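Local coordinates for staphylococcal enterotoxin-like toxin (Staphylococcus aureus, PDB 4DXF), which probably binds carbohydrate, as a superantigen-like protein combining an OB fold with a beta-grasp domain, at residues Arg45-Val50 with Gly71-Val76; Val81-Asn86 with Ser137-Asp142; Gln148-Glu151 with Leu155-Asn158. One frame throughout, in Å; residues are numbered along the deposited sequence.

Overall arrangement
From the N terminus the three contacts follow one another in series, and none nests within or crosses another. Interaction 1 closes a loop of 20 residues inside the OB-fold part, packing a side chain of strand 46-49 against strand 71-74 and the start of 76-80, past the intervening strand 33-37. Interaction 2 spans 50 residues and joins the two parts of the molecule: the loop after strand 76-80 meets the start of helix 138-153. Interaction 3 uses the later part of that helix, closing a turn with three intervening residues within the beta-grasp part. Interactions 1 and 3, about 34 Å apart between centres, occupy opposite sides of the chain's centre.

Interaction 1 (Arg45-Val50 with Gly71-Val76); sequences RFMNVV and GVHRNV
M47 leaves its strand with CG opposite the backbone N (chi1 178°) and continues straight to SD; a bend at the last torsion (chi3 -72°) then swings CE round to H73. This hook gives the one side chain two separate partners. Its sulfur meets V76, SD lying 3.9 Å from V76 CG1, and its methyl meets the root of the histidine, with M47 CE 4.1 Å from H73 CB and 4.2 Å from H73 CG. In V76 it is CG1 that stands opposite the backbone N (chi1 167°), and this branch does the touching. The M47 and V76 side chains run past each other in opposing directions, while M47 and H73 meet at a slant. No hydrogen bond links 45-50 to 71-76, so the contact is carried by van der Waals packing.

The backbones are too far apart for direct pairing: even the nearest CA atoms, those of M47 and H73, are 8.9 Å apart. The reason lies in the OB-fold sheet, where strand 33-37 runs between 46-49 and 71-74, and the contact reaches past that intervening strand. Just beyond strand 71-74 the chain turns a corner, and N75 and V76 together face E33 in a G1 beta bulge; the turn brings V76 back toward the methionine. I97 of strand 92-99 packs against both M47 and V76, and Y68 touches M47 while meeting the H73 ring edge-to-face.

On the polar side of H73, NE2 is hydrogen-bonded with G69 O. The same side chain also touches I37 of strand 33-37, the strand that separates the two segments.

Interaction 2 (Val81-Asn86 with Ser137-Asp142); sequences VLEENN and SLKELD
K139 carries the whole contact with V81 and E83, and the residue two places before it sets the helix start from which it projects. S137 is the N-cap: its OG accepts from E140 N at 3.1 Å, with an N-H...O angle of 146°. L138 turns to the beta-grasp side. K139 runs out extended, bringing CE 4.0 Å from V81 CG2, the two side chains crossing at a slant; the bend at its last torsion (chi4 64°) then turns NZ toward a water. Its ammonium does not reach the carboxylate, for K139 NZ is 4.3 Å from E83 OE2, beyond a salt bridge. The water bridges them: it accepts from K139 NZ at 2.8 Å and donates to E83 OE2 at 2.6 Å and to V81 O at 2.8 Å. NZ also bonds to V94 O, and E83 OE2 to Y22 OH of helix 17-22, so both charged ends have direct protein partners as well. E140 and D142 pair with K144 and R146 of their own helix. S137 and K139 touch T98 and S93 of strand 92-99, D142 bonds Y23 OH just past helix 17-22, and L138 and D142 pack on strand 173-177 of the beta-grasp sheet.

Interaction 3 (Gln148-Glu151 with Leu155-Asn158); sequences QLIE and LYGN
L149 and L155 meet CB to CB at 3.9 Å, beside the backbone bond that folds the chain back against the helix. L155 N donates to L149 O at 3.0 Å and is nearly straight, with an N-H...O angle of 174°; the donor stands above the carbonyl plane, 43° out of it. The acceptor is six residues earlier in the chain, a longer closure than the i+4 bond of the helix itself.

With CG opposite its backbone N (chi1 180°), the L155 side chain fits into the angle between L149 CB and I150 CG1, its CD2 3.9 Å from L149 CB, while its own CB bears on the L149 carbonyl. I150 lies against the L155 carbonyl, CG1 coming 3.5 Å from L155 O, and its tip passes on to the tyrosine. I150 CD1 meets Y156 CD2 at 3.6 Å, arriving at the ring's edge, near its plane. One face of the ring is covered by L155, whose CG sits 3.5 Å above the plane of the Y156 ring, over its centre. Thus leucine covers one face and isoleucine meets the edge of one aromatic ring.

Y156 OH is bonded to L178 O and R146 NH1. L149 rests on V201 and I113, while Y156 reaches L19 and R20 of helix 17-22: this is the turn by which the central helix of a beta-grasp domain leaves its sheet-packed course toward the next strand, 162-168.

Interaction 1 (Arg45-Val50 with Gly71-Val76)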
loop_
_atom_site.group_PDB
_atom_site.type_symbol
_atom_site.label_atom_id
_atom_site.label_comp_id
_atom_site.label_asym_id
_atom_site.label_seq_id
_atom_site.Cartn_x
_atom_site.Cartn_y
_atom_site.Cartn_z
ATOM N N ARG A 45 15.033 -7.544 10.034
ATOM C CA ARG A 45 15.291 -8.559 9.045
ATOM C C ARG A 45 14.637 -8.165 7.714
ATOM O O ARG A 45 13.709 -7.318 7.681
ATOM C CB ARG A 45 14.684 -9.851 9.572
ATOM C CG ARG A 45 15.517 -10.361 10.807
ATOM C CD ARG A 45 14.781 -11.427 11.485
ATOM N NE ARG A 45 14.562 -12.635 10.672
ATOM C CZ ARG A 45 13.358 -13.117 10.320
ATOM N NH1 ARG A 45 12.211 -12.486 10.640
ATOM N NH2 ARG A 45 13.290 -14.240 9.605
ATOM N N PHE A 46 15.148 -8.791 6.653
ATOM C CA PHE A 46 14.787 -8.474 5.267
ATOM C C PHE A 46 14.459 -9.761 4.543
ATOM O O PHE A 46 15.014 -10.813 4.836
ATOM C CB PHE A 46 15.870 -7.745 4.522
ATOM C CG PHE A 46 16.216 -6.381 5.134
ATOM C CD1 PHE A 46 15.417 -5.277 4.887
ATOM C CD2 PHE A 46 17.316 -6.249 5.972
ATOM C CE1 PHE A 46 15.687 -4.008 5.466
ATOM C CE2 PHE A 46 17.606 -4.992 6.571
ATOM C CZ PHE A 46 16.795 -3.885 6.297
ATOM N N MET A 47 13.500 -9.660 3.650
ATOM C CA MET A 47 13.266 -10.697 2.627
ATOM C C MET A 47 13.907 -10.189 1.332
ATOM O O MET A 47 13.557 -9.103 0.819
ATOM C CB MET A 47 11.735 -10.956 2.451
ATOM C CG MET A 47 11.513 -12.039 1.294
ATOM S SD MET A 47 9.850 -12.453 1.036
ATOM C CE MET A 47 9.412 -13.403 2.422
ATOM N N ASN A 48 14.833 -10.966 0.764
ATOM C CA ASN A 48 15.506 -10.601 -0.479
ATOM C C ASN A 48 14.685 -11.173 -1.658
ATOM O O ASN A 48 14.343 -12.353 -1.660
ATOM C CB ASN A 48 16.926 -11.190 -0.512
ATOM C CG ASN A 48 17.843 -10.518 0.501
ATOM O OD1 ASN A 48 18.314 -9.389 0.273
ATOM N ND2 ASN A 48 17.957 -11.127 1.655
ATOM N N VAL A 49 14.373 -10.336 -2.618
ATOM C CA VAL A 49 13.738 -10.773 -3.877
ATOM C C VAL A 49 14.575 -10.354 -5.052
ATOM O O VAL A 49 15.114 -9.219 -5.122
ATOM C CB VAL A 49 12.369 -10.161 -4.030
ATOM C CG1 VAL A 49 11.655 -10.772 -5.277
ATOM C CG2 VAL A 49 11.615 -10.397 -2.824
ATOM N N VAL A 50 14.715 -11.250 -6.059
ATOM C CA VAL A 50 15.658 -10.951 -7.076
ATOM C C VAL A 50 14.944 -11.169 -8.438
ATOM O O VAL A 50 15.079 -12.207 -9.078
ATOM C CB VAL A 50 16.940 -11.881 -6.968
ATOM C CG1 VAL A 50 17.967 -11.464 -8.005
ATOM C CG2 VAL A 50 17.557 -11.824 -5.541
ATOM N N GLY A 71 15.488 -18.545 5.611
ATOM C CA GLY A 71 15.477 -19.513 4.517
ATOM C C GLY A 71 14.649 -19.031 3.337
ATOM O O GLY A 71 14.516 -17.806 3.099
ATOM N N VAL A 72 14.072 -20.007 2.641
ATOM C CA VAL A 72 13.444 -19.776 1.341
ATOM C C VAL A 72 11.955 -19.787 1.470
ATOM O O VAL A 72 11.325 -20.605 2.063
ATOM C CB VAL A 72 13.947 -20.842 0.304
ATOM C CG1 VAL A 72 13.257 -20.693 -1.105
ATOM C CG2 VAL A 72 15.449 -20.698 0.122
ATOM N N HIS A 73 11.333 -18.792 0.853
ATOM C CA HIS A 73 9.867 -18.722 0.826
ATOM C C HIS A 73 9.391 -18.637 -0.609
ATOM O O HIS A 73 9.836 -17.766 -1.334
ATOM C CB HIS A 73 9.375 -17.445 1.613
ATOM C CG HIS A 73 9.778 -17.532 3.049
ATOM N ND1 HIS A 73 9.031 -18.207 3.970
ATOM C CD2 HIS A 73 10.921 -17.185 3.665
ATOM C CE1 HIS A 73 9.671 -18.219 5.131
ATOM N NE2 HIS A 73 10.818 -17.604 4.974
ATOM N N ARG A 74 8.487 -19.512 -1.006
ATOM C CA ARG A 74 8.103 -19.541 -2.424
ATOM C C ARG A 74 6.710 -18.928 -2.612
ATOM O O ARG A 74 6.014 -18.689 -1.646
ATOM C CB ARG A 74 8.256 -21.018 -2.946
ATOM C CG ARG A 74 9.747 -21.426 -2.844
ATOM C CD ARG A 74 10.029 -22.887 -3.444
ATOM N NE ARG A 74 10.034 -22.690 -4.894
ATOM C CZ ARG A 74 11.078 -22.375 -5.638
ATOM N NH1 ARG A 74 12.322 -22.233 -5.155
ATOM N NH2 ARG A 74 10.857 -22.150 -6.908
ATOM N N ASN A 75 6.280 -18.608 -3.848
ATOM C CA ASN A 75 4.914 -18.101 -4.036
ATOM C C ASN A 75 4.655 -16.814 -3.252
ATOM O O ASN A 75 3.644 -16.706 -2.564
ATOM C CB ASN A 75 3.819 -19.025 -3.585
ATOM C CG ASN A 75 3.762 -20.311 -4.407
ATOM O OD1 ASN A 75 3.758 -21.407 -3.836
ATOM N ND2 ASN A 75 3.721 -20.180 -5.718
ATOM N N VAL A 76 5.630 -15.963 -3.377
ATOM C CA VAL A 76 5.620 -14.576 -2.842
ATOM C C VAL A 76 5.340 -13.564 -3.975
ATOM O O VAL A 76 5.961 -13.609 -5.055
ATOM C CB VAL A 76 6.990 -14.378 -2.148
ATOM C CG1 VAL A 76 7.273 -12.899 -1.817
ATOM C CG2 VAL A 76 6.906 -15.264 -0.900
#

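Interaction 2 (Val81-Asn86 with Ser137-Asp142)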
loop_
_atom_site.group_PDB
_atom_site.type_symbol
_atom_site.label_atom_id
_atom_site.label_comp_id
_atom_site.label_asym_id
_atom_site.label_seq_id
_atom_site.Cartn_x
_atom_site.Cartn_y
_atom_site.Cartn_z
ATOM N N VAL A 81 7.636 -0.056 -3.129
ATOM C CA VAL A 81 7.800 1.382 -3.341
ATOM C C VAL A 81 9.240 1.659 -2.840
ATOM O O VAL A 81 9.458 1.534 -1.616
ATOM C CB VAL A 81 6.763 2.170 -2.450
ATOM C CG1 VAL A 81 7.005 3.723 -2.649
ATOM C CG2 VAL A 81 5.339 1.871 -2.860
ATOM N N LEU A 82 10.191 1.914 -3.742
ATOM C CA LEU A 82 11.619 2.043 -3.349
ATOM C C LEU A 82 11.701 3.359 -2.531
ATOM O O LEU A 82 11.040 4.343 -2.881
ATOM C CB LEU A 82 12.544 2.129 -4.501
ATOM C CG LEU A 82 12.585 0.881 -5.404
ATOM C CD1 LEU A 82 13.414 1.188 -6.603
ATOM C CD2 LEU A 82 13.170 -0.203 -4.475
ATOM N N GLU A 83 12.437 3.296 -1.436
ATOM C CA GLU A 83 12.512 4.455 -0.518
ATOM C C GLU A 83 13.937 4.635 -0.063
ATOM O O GLU A 83 14.731 3.683 -0.071
ATOM C CB GLU A 83 11.703 4.165 0.730
ATOM C CG GLU A 83 10.244 4.253 0.601
ATOM C CD GLU A 83 9.511 4.099 1.951
ATOM O OE1 GLU A 83 9.916 4.705 2.979
ATOM O OE2 GLU A 83 8.460 3.455 2.004
ATOM N N GLU A 84 14.283 5.866 0.349
ATOM C CA GLU A 84 15.565 5.987 1.020
ATOM C C GLU A 84 15.483 5.483 2.469
ATOM O O GLU A 84 14.402 5.286 3.046
ATOM C CB GLU A 84 16.248 7.353 0.756
ATOM C CG GLU A 84 16.897 7.325 -0.646
ATOM C CD GLU A 84 17.619 8.598 -1.043
ATOM O OE1 GLU A 84 18.871 8.563 -1.156
ATOM O OE2 GLU A 84 16.933 9.624 -1.260
ATOM N N ASN A 85 16.635 5.130 3.012
ATOM C CA ASN A 85 16.630 4.374 4.250
ATOM C C ASN A 85 17.921 4.622 5.044
ATOM O O ASN A 85 18.870 5.212 4.504
ATOM C CB ASN A 85 16.456 2.874 3.940
ATOM C CG ASN A 85 17.626 2.292 3.185
ATOM O OD1 ASN A 85 18.510 1.708 3.804
ATOM N ND2 ASN A 85 17.642 2.424 1.861
ATOM N N ASN A 86 17.927 4.182 6.301
ATOM C CA ASN A 86 19.069 4.356 7.214
ATOM C C ASN A 86 19.920 3.099 7.316
ATOM O O ASN A 86 20.712 2.942 8.271
ATOM C CB ASN A 86 18.562 4.680 8.615
ATOM C CG ASN A 86 17.799 5.987 8.677
ATOM O OD1 ASN A 86 16.685 6.051 9.201
ATOM N ND2 ASN A 86 18.378 7.027 8.118
ATOM N N SER A 137 -1.986 -6.534 0.140
ATOM C CA SER A 137 -1.428 -5.860 1.311
ATOM C C SER A 137 -2.146 -4.535 1.507
ATOM O O SER A 137 -2.582 -3.876 0.529
ATOM C CB SER A 137 0.078 -5.540 1.199
ATOM O OG SER A 137 0.489 -4.716 0.135
ATOM N N LEU A 138 -2.214 -4.134 2.758
ATOM C CA LEU A 138 -2.654 -2.721 3.011
ATOM C C LEU A 138 -1.752 -1.700 2.394
ATOM O O LEU A 138 -2.251 -0.632 1.960
ATOM C CB LEU A 138 -2.865 -2.488 4.541
ATOM C CG LEU A 138 -3.922 -3.319 5.267
ATOM C CD1 LEU A 138 -4.010 -2.865 6.800
ATOM C CD2 LEU A 138 -5.388 -3.439 4.763
ATOM N N LYS A 139 -0.449 -1.951 2.331
ATOM C CA LYS A 139 0.506 -1.127 1.697
ATOM C C LYS A 139 0.002 -0.768 0.286
ATOM O O LYS A 139 0.023 0.406 -0.097
ATOM C CB LYS A 139 1.905 -1.756 1.623
ATOM C CG LYS A 139 2.919 -0.902 0.942
ATOM C CD LYS A 139 4.179 -1.680 0.647
ATOM C CE LYS A 139 5.311 -0.815 0.080
ATOM N NZ LYS A 139 5.769 0.247 1.132
ATOM N N GLU A 140 -0.435 -1.805 -0.480
ATOM C CA GLU A 140 -0.823 -1.570 -1.901
ATOM C C GLU A 140 -2.116 -0.780 -2.045
ATOM O O GLU A 140 -2.201 0.139 -2.887
ATOM C CB GLU A 140 -0.964 -2.924 -2.669
ATOM C CG GLU A 140 -1.388 -2.698 -4.104
ATOM C CD GLU A 140 -1.389 -3.977 -4.915
ATOM O OE1 GLU A 140 -0.806 -4.968 -4.402
ATOM O OE2 GLU A 140 -1.977 -3.989 -6.064
ATOM N N LEU A 141 -3.108 -1.128 -1.241
ATOM C CA LEU A 141 -4.409 -0.455 -1.252
ATOM C C LEU A 141 -4.182 1.017 -0.851
ATOM O O LEU A 141 -4.583 1.956 -1.601
ATOM C CB LEU A 141 -5.365 -1.119 -0.296
ATOM C CG LEU A 141 -5.747 -2.586 -0.641
ATOM C CD1 LEU A 141 -6.304 -3.198 0.595
ATOM C CD2 LEU A 141 -6.784 -2.510 -1.783
ATOM N N ASP A 142 -3.469 1.181 0.261
ATOM C CA ASP A 142 -3.227 2.554 0.745
ATOM C C ASP A 142 -2.458 3.391 -0.331
ATOM O O ASP A 142 -2.889 4.503 -0.686
ATOM C CB ASP A 142 -2.408 2.483 2.020
ATOM C CG ASP A 142 -1.888 3.899 2.466
ATOM O OD1 ASP A 142 -2.808 4.663 2.930
ATOM O OD2 ASP A 142 -0.655 4.183 2.410
HETATM O O HOH W 1 8.409 1.134 0.941
#

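Interaction 3 (Gln148-Glu151 with Leu155-Asn158)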
loop_
_atom_site.group_PDB
_atom_site.type_symbol
_atom_site.label_atom_id
_atom_site.label_comp_id
_atom_site.label_asym_id
_atom_site.label_seq_id
_atom_site.Cartn_x
_atom_site.Cartn_y
_atom_site.Cartn_z
ATOM N N GLN A 148 -4.125 7.745 -6.735
ATOM C CA GLN A 148 -5.313 8.065 -7.529
ATOM C C GLN A 148 -6.004 9.354 -7.041
ATOM O O GLN A 148 -6.462 10.202 -7.860
ATOM C CB GLN A 148 -6.293 6.931 -7.475
ATOM C CG GLN A 148 -7.565 7.218 -8.312
ATOM C CD GLN A 148 -8.678 6.222 -8.007
ATOM O OE1 GLN A 148 -8.417 5.037 -7.793
ATOM N NE2 GLN A 148 -9.934 6.696 -7.991
ATOM N N LEU A 149 -6.056 9.524 -5.737
ATOM C CA LEU A 149 -6.793 10.689 -5.181
ATOM C C LEU A 149 -6.037 11.956 -5.393
ATOM O O LEU A 149 -6.680 13.049 -5.564
ATOM C CB LEU A 149 -7.075 10.471 -3.667
ATOM C CG LEU A 149 -8.098 9.384 -3.290
ATOM C CD1 LEU A 149 -8.050 9.145 -1.814
ATOM C CD2 LEU A 149 -9.544 9.672 -3.759
ATOM N N ILE A 150 -4.703 11.871 -5.316
ATOM C CA ILE A 150 -3.828 12.962 -5.712
ATOM C C ILE A 150 -4.060 13.346 -7.166
ATOM O O ILE A 150 -4.285 14.536 -7.476
ATOM C CB ILE A 150 -2.327 12.662 -5.431
ATOM C CG1 ILE A 150 -2.143 12.444 -3.921
ATOM C CG2 ILE A 150 -1.393 13.726 -6.089
ATOM C CD1 ILE A 150 -0.723 11.922 -3.517
ATOM N N GLU A 151 -4.023 12.361 -8.054
ATOM C CA GLU A 151 -4.084 12.602 -9.484
ATOM C C GLU A 151 -5.455 13.080 -9.938
ATOM O O GLU A 151 -5.522 13.955 -10.840
ATOM C CB GLU A 151 -3.686 11.307 -10.238
ATOM C CG GLU A 151 -2.156 11.034 -10.264
ATOM C CD GLU A 151 -1.798 9.636 -10.880
ATOM O OE1 GLU A 151 -2.706 8.903 -11.346
ATOM O OE2 GLU A 151 -0.614 9.274 -10.878
ATOM N N LEU A 155 -6.024 15.446 -3.893
ATOM C CA LEU A 155 -5.572 15.241 -2.547
ATOM C C LEU A 155 -4.175 15.764 -2.394
ATOM O O LEU A 155 -3.310 15.639 -3.263
ATOM C CB LEU A 155 -5.602 13.754 -2.137
ATOM C CG LEU A 155 -5.119 13.477 -0.698
ATOM C CD1 LEU A 155 -6.161 13.760 0.326
ATOM C CD2 LEU A 155 -4.859 11.925 -0.782
ATOM N N TYR A 156 -3.971 16.379 -1.250
ATOM C CA TYR A 156 -2.712 17.036 -0.894
ATOM C C TYR A 156 -2.432 18.266 -1.739
ATOM O O TYR A 156 -1.289 18.704 -1.817
ATOM C CB TYR A 156 -1.502 16.094 -0.813
ATOM C CG TYR A 156 -1.747 14.894 0.076
ATOM C CD1 TYR A 156 -2.345 15.023 1.342
ATOM C CD2 TYR A 156 -1.390 13.597 -0.364
ATOM C CE1 TYR A 156 -2.573 13.905 2.179
ATOM C CE2 TYR A 156 -1.610 12.488 0.449
ATOM C CZ TYR A 156 -2.232 12.603 1.684
ATOM O OH TYR A 156 -2.534 11.542 2.578
ATOM N N GLY A 157 -3.500 18.811 -2.319
ATOM C CA GLY A 157 -3.424 20.044 -3.101
ATOM C C GLY A 157 -3.895 21.158 -2.186
ATOM O O GLY A 157 -3.106 21.679 -1.405
ATOM N N ASN A 158 -5.205 21.413 -2.253
ATOM C CA ASN A 158 -6.009 22.329 -1.441
ATOM C C ASN A 158 -6.267 21.752 -0.040
ATOM O O ASN A 158 -6.172 22.475 0.968
ATOM C CB ASN A 158 -7.372 22.562 -2.155
ATOM C CG ASN A 158 -8.012 21.181 -2.738
ATOM O OD1 ASN A 158 -7.456 20.076 -2.527
ATOM N ND2 ASN A 158 -9.159 21.269 -3.452
#